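Long-range contact in transcriptional regulator (Saccharomonospora viridis, PDB 4KWA), which probably represses transcription as a TetR-family DNA-binding regulator and holds a choline ion in a pocket of its C-terminal domain: residues 22-30 with 41-52. Residues are numbered along the deposited sequence; the frame is centred on the assembly and turned at random.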
ATOM      1  N   TYR A  22      -7.953  11.420  -6.897  1.00 27.32           N
ATOM      2  CA  TYR A  22      -9.352  11.247  -7.175  1.00 28.52           C
ATOM      3  C   TYR A  22     -10.253  12.279  -6.550  1.00 28.96           C
ATOM      4  O   TYR A  22     -11.110  12.834  -7.235  1.00 28.33           O
ATOM      5  CB  TYR A  22      -9.799   9.864  -6.670  1.00 26.31           C
ATOM      6  CG  TYR A  22     -11.256   9.677  -6.768  1.00 26.92           C
ATOM      7  CD1 TYR A  22     -11.876   9.489  -7.989  1.00 29.84           C
ATOM      8  CD2 TYR A  22     -12.026   9.587  -5.635  1.00 37.94           C
ATOM      9  CE1 TYR A  22     -13.230   9.308  -8.079  1.00 28.95           C
ATOM     10  CE2 TYR A  22     -13.401   9.366  -5.735  1.00 37.75           C
ATOM     11  CZ  TYR A  22     -13.974   9.211  -6.949  1.00 36.80           C
ATOM     12  OH  TYR A  22     -15.337   9.042  -7.030  1.00 44.37           O
ATOM     13  N   HIS A  23     -10.033  12.604  -5.275  1.00 30.41           N
ATOM     14  CA  HIS A  23     -10.947  13.612  -4.592  1.00 35.94           C
ATOM     15  C   HIS A  23     -10.694  15.082  -4.964  1.00 35.85           C
ATOM     16  O   HIS A  23     -11.502  15.988  -4.628  1.00 35.93           O
ATOM     17  CB  HIS A  23     -10.941  13.372  -3.094  1.00 36.04           C
ATOM     18  CG  HIS A  23     -11.530  12.011  -2.719  1.00 32.20           C
ATOM     19  ND1 HIS A  23     -12.885  11.762  -2.694  1.00 39.19           N
ATOM     20  CD2 HIS A  23     -10.926  10.856  -2.341  1.00 33.16           C
ATOM     21  CE1 HIS A  23     -13.091  10.497  -2.328  1.00 35.55           C
ATOM     22  NE2 HIS A  23     -11.915   9.939  -2.081  1.00 33.85           N
ATOM     23  N   ASN A  24      -9.560  15.322  -5.610  1.00 30.36           N
ATOM     24  CA  ASN A  24      -9.172  16.632  -6.072  1.00 31.46           C
ATOM     25  C   ASN A  24      -9.505  16.825  -7.510  1.00 35.82           C
ATOM     26  O   ASN A  24      -9.258  17.874  -8.029  1.00 38.04           O
ATOM     27  CB  ASN A  24      -7.686  16.872  -5.854  1.00 31.50           C
ATOM     28  CG  ASN A  24      -7.314  16.724  -4.405  1.00 38.02           C
ATOM     29  OD1 ASN A  24      -7.990  17.253  -3.570  1.00 38.13           O
ATOM     30  ND2 ASN A  24      -6.286  15.954  -4.109  1.00 39.19           N
ATOM     31  N   VAL A  25      -9.955  15.792  -8.187  1.00 28.95           N
ATOM     32  CA  VAL A  25     -10.370  15.976  -9.556  1.00 30.92           C
ATOM     33  C   VAL A  25     -11.858  16.296  -9.670  1.00 33.49           C
ATOM     34  O   VAL A  25     -12.707  15.499  -9.275  1.00 35.55           O
ATOM     35  CB  VAL A  25     -10.148  14.708 -10.337  1.00 28.22           C
ATOM     36  CG1 VAL A  25     -10.800  14.820 -11.702  1.00 27.61           C
ATOM     37  CG2 VAL A  25      -8.683  14.439 -10.501  1.00 29.19           C
ATOM     38  N   ARG A  26     -12.198  17.439 -10.258  1.00 30.82           N
ATOM     39  CA  ARG A  26     -13.542  17.804 -10.441  1.00 29.60           C
ATOM     40  C   ARG A  26     -13.965  17.487 -11.858  1.00 31.28           C
ATOM     41  O   ARG A  26     -13.146  17.437 -12.773  1.00 29.59           O
ATOM     42  CB  ARG A  26     -13.739  19.321 -10.078  1.00 30.39           C
ATOM     43  CG  ARG A  26     -13.603  19.496  -8.570  1.00 43.11           C
ATOM     44  CD  ARG A  26     -13.404  20.896  -8.070  1.00 57.83           C
ATOM     45  NE  ARG A  26     -13.262  20.849  -6.615  1.00 55.67           N
ATOM     46  CZ  ARG A  26     -12.109  20.634  -5.960  1.00 61.87           C
ATOM     47  NH1 ARG A  26     -12.122  20.618  -4.633  1.00 60.40           N
ATOM     48  NH2 ARG A  26     -10.935  20.429  -6.595  1.00 48.39           N
ATOM     49  N   ILE A  27     -15.252  17.389 -12.078  1.00 31.60           N
ATOM     50  CA  ILE A  27     -15.754  17.091 -13.423  1.00 35.12           C
ATOM     51  C   ILE A  27     -15.337  18.163 -14.458  1.00 34.68           C
ATOM     52  O   ILE A  27     -14.994  17.842 -15.602  1.00 34.09           O
ATOM     53  CB  ILE A  27     -17.277  16.934 -13.452  1.00 34.91           C
ATOM     54  CG1 ILE A  27     -17.711  15.768 -12.507  1.00 39.33           C
ATOM     55  CG2 ILE A  27     -17.808  16.695 -14.882  1.00 35.16           C
ATOM     56  CD1 ILE A  27     -16.949  14.468 -12.677  1.00 40.13           C
ATOM     57  N   HIS A  28     -15.323  19.424 -14.067  1.00 32.51           N
ATOM     58  CA  HIS A  28     -14.965  20.475 -15.029  1.00 33.09           C
ATOM     59  C   HIS A  28     -13.477  20.377 -15.403  1.00 36.66           C
ATOM     60  O   HIS A  28     -13.088  20.899 -16.394  1.00 30.76           O
ATOM     61  CB  HIS A  28     -15.285  21.872 -14.529  1.00 44.66           C
ATOM     62  CG  HIS A  28     -14.213  22.480 -13.684  1.00 49.10           C
ATOM     63  ND1 HIS A  28     -14.154  22.315 -12.311  1.00 70.16           N
ATOM     64  CD2 HIS A  28     -13.147  23.253 -14.012  1.00 64.12           C
ATOM     65  CE1 HIS A  28     -13.099  22.953 -11.829  1.00 65.22           C
ATOM     66  NE2 HIS A  28     -12.464  23.521 -12.843  1.00 66.54           N
ATOM     67  N   ASP A  29     -12.653  19.744 -14.566  1.00 32.60           N
ATOM     68  CA  ASP A  29     -11.202  19.560 -14.901  1.00 30.67           C
ATOM     69  C   ASP A  29     -11.150  18.619 -16.101  1.00 34.45           C
ATOM     70  O   ASP A  29     -10.330  18.789 -17.032  1.00 29.32           O
ATOM     71  CB  ASP A  29     -10.454  18.932 -13.746  1.00 27.13           C
ATOM     72  CG  ASP A  29     -10.373  19.821 -12.560  1.00 36.58           C
ATOM     73  OD1 ASP A  29     -10.115  21.009 -12.789  1.00 36.25           O
ATOM     74  OD2 ASP A  29     -10.450  19.322 -11.391  1.00 38.00           O
ATOM     75  N   ILE A  30     -11.964  17.577 -16.050  1.00 26.48           N
ATOM     76  CA  ILE A  30     -12.035  16.654 -17.184  1.00 28.24           C
ATOM     77  C   ILE A  30     -12.604  17.316 -18.427  1.00 30.94           C
ATOM     78  O   ILE A  30     -12.012  17.256 -19.529  1.00 30.57           O
ATOM     79  CB  ILE A  30     -12.842  15.411 -16.830  1.00 27.46           C
ATOM     80  CG1 ILE A  30     -12.230  14.754 -15.652  1.00 27.67           C
ATOM     81  CG2 ILE A  30     -12.821  14.373 -17.932  1.00 30.81           C
ATOM     82  CD1 ILE A  30     -13.122  13.778 -14.884  1.00 29.65           C
ATOM     83  N   ILE A  41     -20.249  14.407 -19.876  1.00 30.70           N
ATOM     84  CA  ILE A  41     -19.603  13.547 -18.907  1.00 32.81           C
ATOM     85  C   ILE A  41     -20.617  12.882 -17.984  1.00 32.20           C
ATOM     86  O   ILE A  41     -20.583  11.671 -17.791  1.00 31.91           O
ATOM     87  CB  ILE A  41     -18.533  14.255 -18.038  1.00 32.65           C
ATOM     88  CG1 ILE A  41     -17.480  15.055 -18.854  1.00 41.84           C
ATOM     89  CG2 ILE A  41     -17.892  13.238 -17.157  1.00 30.90           C
ATOM     90  CD1 ILE A  41     -16.895  14.322 -20.008  1.00 48.74           C
ATOM     91  N   HIS A  42     -21.534  13.679 -17.433  1.00 34.63           N
ATOM     92  CA  HIS A  42     -22.590  13.132 -16.516  1.00 35.55           C
ATOM     93  C   HIS A  42     -23.455  12.062 -17.230  1.00 38.30           C
ATOM     94  O   HIS A  42     -23.844  11.005 -16.669  1.00 33.16           O
ATOM     95  CB  HIS A  42     -23.441  14.270 -15.956  1.00 38.13           C
ATOM     96  CG  HIS A  42     -22.676  15.361 -15.225  1.00 30.74           C
ATOM     97  ND1 HIS A  42     -21.804  15.108 -14.194  1.00 34.34           N
ATOM     98  CD2 HIS A  42     -22.774  16.717 -15.303  1.00 40.05           C
ATOM     99  CE1 HIS A  42     -21.359  16.248 -13.697  1.00 34.98           C
ATOM    100  NE2 HIS A  42     -21.909  17.243 -14.372  1.00 46.09           N
ATOM    101  N   TYR A  43     -23.670  12.280 -18.518  1.00 34.59           N
ATOM    102  CA  TYR A  43     -24.466  11.327 -19.307  1.00 41.35           C
ATOM    103  C   TYR A  43     -23.839   9.977 -19.344  1.00 40.85           C
ATOM    104  O   TYR A  43     -24.506   8.980 -19.057  1.00 39.52           O
ATOM    105  CB  TYR A  43     -24.716  11.867 -20.698  1.00 45.63           C
ATOM    106  CG  TYR A  43     -25.458  10.959 -21.645  1.00 45.24           C
ATOM    107  CD1 TYR A  43     -26.809  10.611 -21.420  1.00 44.71           C
ATOM    108  CD2 TYR A  43     -24.863  10.546 -22.836  1.00 49.35           C
ATOM    109  CE1 TYR A  43     -27.512   9.797 -22.321  1.00 42.39           C
ATOM    110  CE2 TYR A  43     -25.560   9.753 -23.752  1.00 53.30           C
ATOM    111  CZ  TYR A  43     -26.890   9.395 -23.506  1.00 45.56           C
ATOM    112  OH  TYR A  43     -27.578   8.631 -24.467  1.00 43.60           O
ATOM    113  N   HIS A  44     -22.527   9.916 -19.510  1.00 38.13           N
ATOM    114  CA  HIS A  44     -21.923   8.607 -19.535  1.00 39.59           C
ATOM    115  C   HIS A  44     -21.610   8.060 -18.152  1.00 40.07           C
ATOM    116  O   HIS A  44     -21.686   6.858 -17.920  1.00 34.73           O
ATOM    117  CB  HIS A  44     -20.683   8.636 -20.367  1.00 39.49           C
ATOM    118  CG  HIS A  44     -20.953   8.840 -21.824  1.00 49.85           C
ATOM    119  ND1 HIS A  44     -20.530   9.956 -22.513  1.00 51.48           N
ATOM    120  CD2 HIS A  44     -21.650   8.089 -22.709  1.00 46.10           C
ATOM    121  CE1 HIS A  44     -20.927   9.871 -23.769  1.00 49.31           C
ATOM    122  NE2 HIS A  44     -21.621   8.756 -23.911  1.00 50.57           N
ATOM    123  N   PHE A  45     -21.318   8.940 -17.211  1.00 35.93           N
ATOM    124  CA  PHE A  45     -20.898   8.532 -15.875  1.00 33.89           C
ATOM    125  C   PHE A  45     -21.566   9.439 -14.838  1.00 37.49           C
ATOM    126  O   PHE A  45     -21.009  10.481 -14.456  1.00 37.68           O
ATOM    127  CB  PHE A  45     -19.366   8.690 -15.809  1.00 33.16           C
ATOM    128  CG  PHE A  45     -18.656   7.993 -16.952  1.00 29.69           C
ATOM    129  CD1 PHE A  45     -18.044   8.710 -17.963  1.00 33.76           C
ATOM    130  CD2 PHE A  45     -18.530   6.597 -16.944  1.00 33.87           C
ATOM    131  CE1 PHE A  45     -17.358   8.081 -18.975  1.00 32.00           C
ATOM    132  CE2 PHE A  45     -17.873   5.968 -17.978  1.00 34.37           C
ATOM    133  CZ  PHE A  45     -17.292   6.723 -18.992  1.00 30.85           C
ATOM    134  N   PRO A  46     -22.803   9.059 -14.424  1.00 41.69           N
ATOM    135  CA  PRO A  46     -23.630   9.857 -13.518  1.00 37.78           C
ATOM    136  C   PRO A  46     -23.019  10.214 -12.207  1.00 38.67           C
ATOM    137  O   PRO A  46     -23.569  11.100 -11.546  1.00 37.41           O
ATOM    138  CB  PRO A  46     -24.914   9.010 -13.344  1.00 42.68           C
ATOM    139  CG  PRO A  46     -24.919   8.065 -14.496  1.00 43.70           C
ATOM    140  CD  PRO A  46     -23.458   7.802 -14.783  1.00 41.95           C
ATOM    141  N   SER A  47     -21.934   9.542 -11.782  1.00 36.23           N
ATOM    142  CA  SER A  47     -21.337   9.943 -10.577  1.00 40.85           C
ATOM    143  C   SER A  47     -19.851   9.768 -10.747  1.00 38.31           C
ATOM    144  O   SER A  47     -19.342   8.976 -11.567  1.00 39.13           O
ATOM    145  CB  SER A  47     -21.784   9.063  -9.421  1.00 50.28           C
ATOM    146  OG  SER A  47     -20.994   7.903  -9.444  1.00 40.95           O
ATOM    147  N   LYS A  48     -19.161  10.491  -9.899  1.00 35.37           N
ATOM    148  CA  LYS A  48     -17.739  10.469  -9.951  1.00 41.89           C
ATOM    149  C   LYS A  48     -17.226   9.036  -9.739  1.00 41.69           C
ATOM    150  O   LYS A  48     -16.264   8.593 -10.415  1.00 35.62           O
ATOM    151  CB  LYS A  48     -17.267  11.367  -8.843  1.00 48.74           C
ATOM    152  CG  LYS A  48     -15.944  11.917  -9.133  1.00 46.30           C
ATOM    153  CD  LYS A  48     -15.577  12.840  -8.036  1.00 43.65           C
ATOM    154  CE  LYS A  48     -14.112  13.111  -8.260  1.00 32.87           C
ATOM    155  NZ  LYS A  48     -13.676  14.024  -7.187  1.00 30.75           N
ATOM    156  N   LYS A  49     -17.818   8.330  -8.756  1.00 35.77           N
ATOM    157  CA  LYS A  49     -17.403   6.937  -8.451  1.00 37.42           C
ATOM    158  C   LYS A  49     -17.554   6.091  -9.654  1.00 32.19           C
ATOM    159  O   LYS A  49     -16.847   5.082  -9.814  1.00 28.46           O
ATOM    160  CB  LYS A  49     -18.201   6.288  -7.276  1.00 43.74           C
ATOM    161  CG  LYS A  49     -17.858   6.843  -5.908  1.00 54.90           C
ATOM    162  CD  LYS A  49     -18.695   6.212  -4.789  1.00 65.26           C
ATOM    163  CE  LYS A  49     -20.190   6.454  -4.933  1.00 83.10           C
ATOM    164  NZ  LYS A  49     -20.946   5.958  -3.743  1.00 89.77           N
ATOM    165  N   ASP A  50     -18.516   6.410 -10.509  1.00 29.42           N
ATOM    166  CA  ASP A  50     -18.594   5.634 -11.741  1.00 32.66           C
ATOM    167  C   ASP A  50     -17.451   5.905 -12.666  1.00 35.71           C
ATOM    168  O   ASP A  50     -17.014   4.967 -13.358  1.00 32.54           O
ATOM    169  CB  ASP A  50     -19.865   5.845 -12.525  1.00 35.26           C
ATOM    170  CG  ASP A  50     -20.941   4.911 -12.089  1.00 53.43           C
ATOM    171  OD1 ASP A  50     -21.243   4.874 -10.868  1.00 45.31           O
ATOM    172  OD2 ASP A  50     -21.437   4.185 -12.968  1.00 59.32           O
ATOM    173  N   ILE A  51     -16.987   7.163 -12.744  1.00 33.36           N
ATOM    174  CA  ILE A  51     -15.795   7.451 -13.583  1.00 34.01           C
ATOM    175  C   ILE A  51     -14.582   6.618 -13.049  1.00 34.04           C
ATOM    176  O   ILE A  51     -13.856   6.002 -13.841  1.00 30.82           O
ATOM    177  CB  ILE A  51     -15.429   8.941 -13.618  1.00 38.14           C
ATOM    178  CG1 ILE A  51     -16.624   9.727 -14.134  1.00 41.80           C
ATOM    179  CG2 ILE A  51     -14.167   9.151 -14.513  1.00 40.95           C
ATOM    180  CD1 ILE A  51     -16.363  11.209 -14.190  1.00 44.11           C
ATOM    181  N   LEU A  52     -14.400   6.550 -11.730  1.00 27.75           N
ATOM    182  CA  LEU A  52     -13.278   5.789 -11.151  1.00 32.65           C
ATOM    183  C   LEU A  52     -13.433   4.284 -11.486  1.00 31.96           C
ATOM    184  O   LEU A  52     -12.497   3.652 -12.008  1.00 37.19           O
ATOM    185  CB  LEU A  52     -13.203   5.949  -9.643  1.00 29.33           C
ATOM    186  CG  LEU A  52     -12.115   5.231  -8.816  1.00 28.78           C
ATOM    187  CD1 LEU A  52     -10.755   5.528  -9.375  1.00 27.33           C
ATOM    188  CD2 LEU A  52     -12.154   5.538  -7.351  1.00 34.94           C
TER
HETATM  189  O   HOH W   1     -14.443  13.130  -4.448  1.00 40.93           O
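Ile41 meets Ile27 on the inner side of helix 38-44, where CB of Ile41 lies 4.1 Å from CG2 of Ile27. His42 meets the same isoleucine obliquely, with ring atom CE1 3.8 Å from Ile27 CG2. The chain then turns into helix 48-71. Ser47 caps this helix, its OG accepting from Asp50 N. Lys48 carries the polar part of the contact. With CG anti to the backbone N (chi1 -154°) and the chain extended beyond it, Lys48 runs along one face of the Tyr22 ring. Lys48 NZ ends 4.7 Å from the centroid of the Tyr22 ring, almost on the ring normal, a cation-pi contact. Lys48 NZ also donates to Tyr22 O at 2.8 Å and to Val25 O at 2.7 Å. A water accepts a third bond from it and also bonds His23 ND1, while His23 NE2 is hydrogen-bonded to Glu108. The ammonium thus ties together the turn before helix 27-34. Ile51 packs CD1 against CD1 of Ile27 at 3.6 Å and meets Ile30 tip to tip. Leu52 covers the other face of Tyr22, with CD2 4.0 Å from the ring centroid, so the ring is clamped between Lys48 and Leu52. Ile41 and Ile51 also touch helix 2-20. Ile27 with Ile41 and His42 joins the two helices of the predicted helix-turn-helix; Lys48, Ile51 and Leu52 fasten helix 48-71 to helix 27-34 and the turn before it, as in the N-terminal DNA-binding domain of TetR-family regulators.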